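Local coordinates for cobalamin (Vitamin B12) biosynthesis CbiX protein (Marinobacter aquaeolei, PDB 3LYH) that is probably a metal-binding lyase of the CbiX family, related to the chelatases of cobalamin biosynthesis, at residues P5-L11 with Q64-L70. Residues are numbered along the deposited sequence; the frame is centred on the assembly and turned at random.
Sequences PHQIILL and QFTVVPL
His6 reaches across to the next strand and meets Thr66 at its ring edge, NE2 lying 2.5 Å from OG1 in a hydrogen bond (angle 159°) whose donor could be either and whose shortness is doubtful. The reach depends on CG standing anti to the backbone N (chi1 -162°), which carries the imidazole over the peptide between Gln64 and Phe65; Gln64 O lies over one face of the ring, 4.0 Å from its plane. Thr66 OG1 also bonds Ser124 OG of the second subunit. With only an alanine here, the Thr66 hydroxyl would probably lose its tie to strand 6-11, and the Gln64–Phe65 peptide the ring over it. Strands 6-11 and 64-69 run parallel in the middle of a four-stranded sheet, laddered from Gln7 N to Gln64 O (3.0 Å) through to Leu70 N to Leu11 O (2.7 Å). On the other face, Ile9 CD1 touches Phe65 CD2 at 3.7 Å, beside helix 50-59, and Leu11 CB abuts Val67 CG1. Beta-branched Ile and Val suit extended backbone and fill both buried faces, while flat imidazole covers a peptide and still presents an edge nitrogen. Ile8, Leu10 and Leu70 give the second subunit an apolar patch; His6 with Thr66 adds a polar tie at one end.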
loop_
_atom_site.group_PDB
_atom_site.type_symbol
_atom_site.label_atom_id
_atom_site.label_comp_id
_atom_site.label_asym_id
_atom_site.label_seq_id
_atom_site.Cartn_x
_atom_site.Cartn_y
_atom_site.Cartn_z
ATOM N N PRO B 5 7.051 -26.698 8.530
ATOM C CA PRO B 5 7.061 -25.239 8.778
ATOM C C PRO B 5 6.771 -24.502 7.469
ATOM O O PRO B 5 7.252 -24.920 6.410
ATOM C CB PRO B 5 8.501 -24.950 9.205
ATOM C CG PRO B 5 9.302 -25.958 8.476
ATOM C CD PRO B 5 8.426 -27.208 8.344
ATOM N N HIS B 6 6.002 -23.421 7.565
ATOM C CA HIS B 6 5.459 -22.742 6.404
ATOM C C HIS B 6 6.077 -21.356 6.288
ATOM O O HIS B 6 5.959 -20.499 7.198
ATOM C CB HIS B 6 3.959 -22.642 6.541
ATOM C CG HIS B 6 3.267 -22.353 5.258
ATOM N ND1 HIS B 6 2.710 -23.349 4.482
ATOM C CD2 HIS B 6 3.065 -21.192 4.593
ATOM C CE1 HIS B 6 2.185 -22.804 3.398
ATOM N NE2 HIS B 6 2.373 -21.497 3.455
ATOM N N GLN B 7 6.762 -21.134 5.173
ATOM C CA GLN B 7 7.492 -19.873 4.978
ATOM C C GLN B 7 6.554 -18.860 4.396
ATOM O O GLN B 7 5.913 -19.137 3.399
ATOM C CB GLN B 7 8.657 -20.068 4.008
ATOM C CG GLN B 7 9.437 -18.783 3.666
ATOM C CD GLN B 7 10.377 -18.278 4.775
ATOM O OE1 GLN B 7 10.527 -17.049 4.979
ATOM N NE2 GLN B 7 11.041 -19.202 5.451
ATOM N N ILE B 8 6.483 -17.686 5.005
ATOM C CA ILE B 8 5.798 -16.544 4.422
ATOM C C ILE B 8 6.840 -15.688 3.700
ATOM O O ILE B 8 7.894 -15.372 4.236
ATOM C CB ILE B 8 5.120 -15.691 5.509
ATOM C CG1 ILE B 8 3.930 -16.436 6.124
ATOM C CG2 ILE B 8 4.699 -14.310 4.960
ATOM C CD1 ILE B 8 2.661 -16.409 5.203
ATOM N N ILE B 9 6.528 -15.329 2.462
ATOM C CA ILE B 9 7.298 -14.373 1.683
ATOM C C ILE B 9 6.408 -13.167 1.446
ATOM O O ILE B 9 5.369 -13.284 0.767
ATOM C CB ILE B 9 7.783 -14.952 0.337
ATOM C CG1 ILE B 9 8.615 -16.182 0.611
ATOM C CG2 ILE B 9 8.666 -13.916 -0.399
ATOM C CD1 ILE B 9 9.112 -16.943 -0.638
ATOM N N LEU B 10 6.811 -12.027 1.992
ATOM C CA LEU B 10 6.147 -10.734 1.733
ATOM C C LEU B 10 6.759 -10.198 0.481
ATOM O O LEU B 10 7.959 -9.950 0.463
ATOM C CB LEU B 10 6.295 -9.747 2.878
ATOM C CG LEU B 10 5.786 -10.203 4.231
ATOM C CD1 LEU B 10 5.974 -9.161 5.342
ATOM C CD2 LEU B 10 4.377 -10.670 4.176
ATOM N N LEU B 11 5.960 -10.042 -0.576
ATOM C CA LEU B 11 6.492 -9.716 -1.904
ATOM C C LEU B 11 6.207 -8.288 -2.283
ATOM O O LEU B 11 5.058 -7.908 -2.400
ATOM C CB LEU B 11 5.974 -10.651 -2.993
ATOM C CG LEU B 11 6.630 -10.497 -4.375
ATOM C CD1 LEU B 11 8.057 -10.883 -4.305
ATOM C CD2 LEU B 11 5.872 -11.354 -5.423
ATOM N N GLN B 64 7.127 -25.578 1.874
ATOM C CA GLN B 64 5.778 -25.000 1.696
ATOM C C GLN B 64 5.896 -23.495 1.940
ATOM O O GLN B 64 6.470 -23.056 2.953
ATOM C CB GLN B 64 4.770 -25.584 2.692
ATOM C CG GLN B 64 4.502 -27.097 2.537
ATOM C CD GLN B 64 3.670 -27.443 1.324
ATOM O OE1 GLN B 64 2.896 -26.617 0.824
ATOM N NE2 GLN B 64 3.816 -28.686 0.844
ATOM N N PHE B 65 5.384 -22.717 0.986
ATOM C CA PHE B 65 5.490 -21.267 0.998
ATOM C C PHE B 65 4.134 -20.653 0.730
ATOM O O PHE B 65 3.313 -21.259 0.050
ATOM C CB PHE B 65 6.460 -20.787 -0.103
ATOM C CG PHE B 65 7.863 -21.282 0.077
ATOM C CD1 PHE B 65 8.201 -22.586 -0.294
ATOM C CD2 PHE B 65 8.876 -20.440 0.523
ATOM C CE1 PHE B 65 9.518 -23.065 -0.110
ATOM C CE2 PHE B 65 10.174 -20.882 0.693
ATOM C CZ PHE B 65 10.515 -22.205 0.361
ATOM N N THR B 66 3.936 -19.445 1.240
ATOM C CA THR B 66 2.818 -18.586 0.850
ATOM C C THR B 66 3.411 -17.209 0.577
ATOM O O THR B 66 4.089 -16.652 1.428
ATOM C CB THR B 66 1.707 -18.511 1.904
ATOM O OG1 THR B 66 1.171 -19.841 2.087
ATOM C CG2 THR B 66 0.580 -17.540 1.496
ATOM N N VAL B 67 3.191 -16.742 -0.644
ATOM C CA VAL B 67 3.524 -15.368 -1.078
ATOM C C VAL B 67 2.368 -14.464 -0.785
ATOM O O VAL B 67 1.245 -14.698 -1.272
ATOM C CB VAL B 67 3.883 -15.340 -2.571
ATOM C CG1 VAL B 67 4.110 -13.915 -3.061
ATOM C CG2 VAL B 67 5.164 -16.185 -2.840
ATOM N N VAL B 68 2.640 -13.454 0.037
ATOM C CA VAL B 68 1.659 -12.398 0.410
ATOM C C VAL B 68 2.132 -11.103 -0.309
ATOM O O VAL B 68 3.129 -10.485 0.117
ATOM C CB VAL B 68 1.596 -12.141 1.919
ATOM C CG1 VAL B 68 0.566 -11.051 2.247
ATOM C CG2 VAL B 68 1.250 -13.422 2.695
ATOM N N PRO B 69 1.421 -10.712 -1.401
ATOM C CA PRO B 69 1.835 -9.486 -2.104
ATOM C C PRO B 69 1.632 -8.219 -1.292
ATOM O O PRO B 69 0.529 -7.939 -0.832
ATOM C CB PRO B 69 1.003 -9.498 -3.380
ATOM C CG PRO B 69 0.532 -10.878 -3.544
ATOM C CD PRO B 69 0.337 -11.371 -2.125
ATOM N N LEU B 70 2.689 -7.434 -1.113
ATOM C CA LEU B 70 2.647 -6.151 -0.401
ATOM C C LEU B 70 2.245 -5.049 -1.390
ATOM O O LEU B 70 3.037 -4.165 -1.789
ATOM C CB LEU B 70 3.969 -5.799 0.274
ATOM C CG LEU B 70 4.399 -6.679 1.419
ATOM C CD1 LEU B 70 5.683 -6.135 2.057
ATOM C CD2 LEU B 70 3.276 -6.906 2.463
#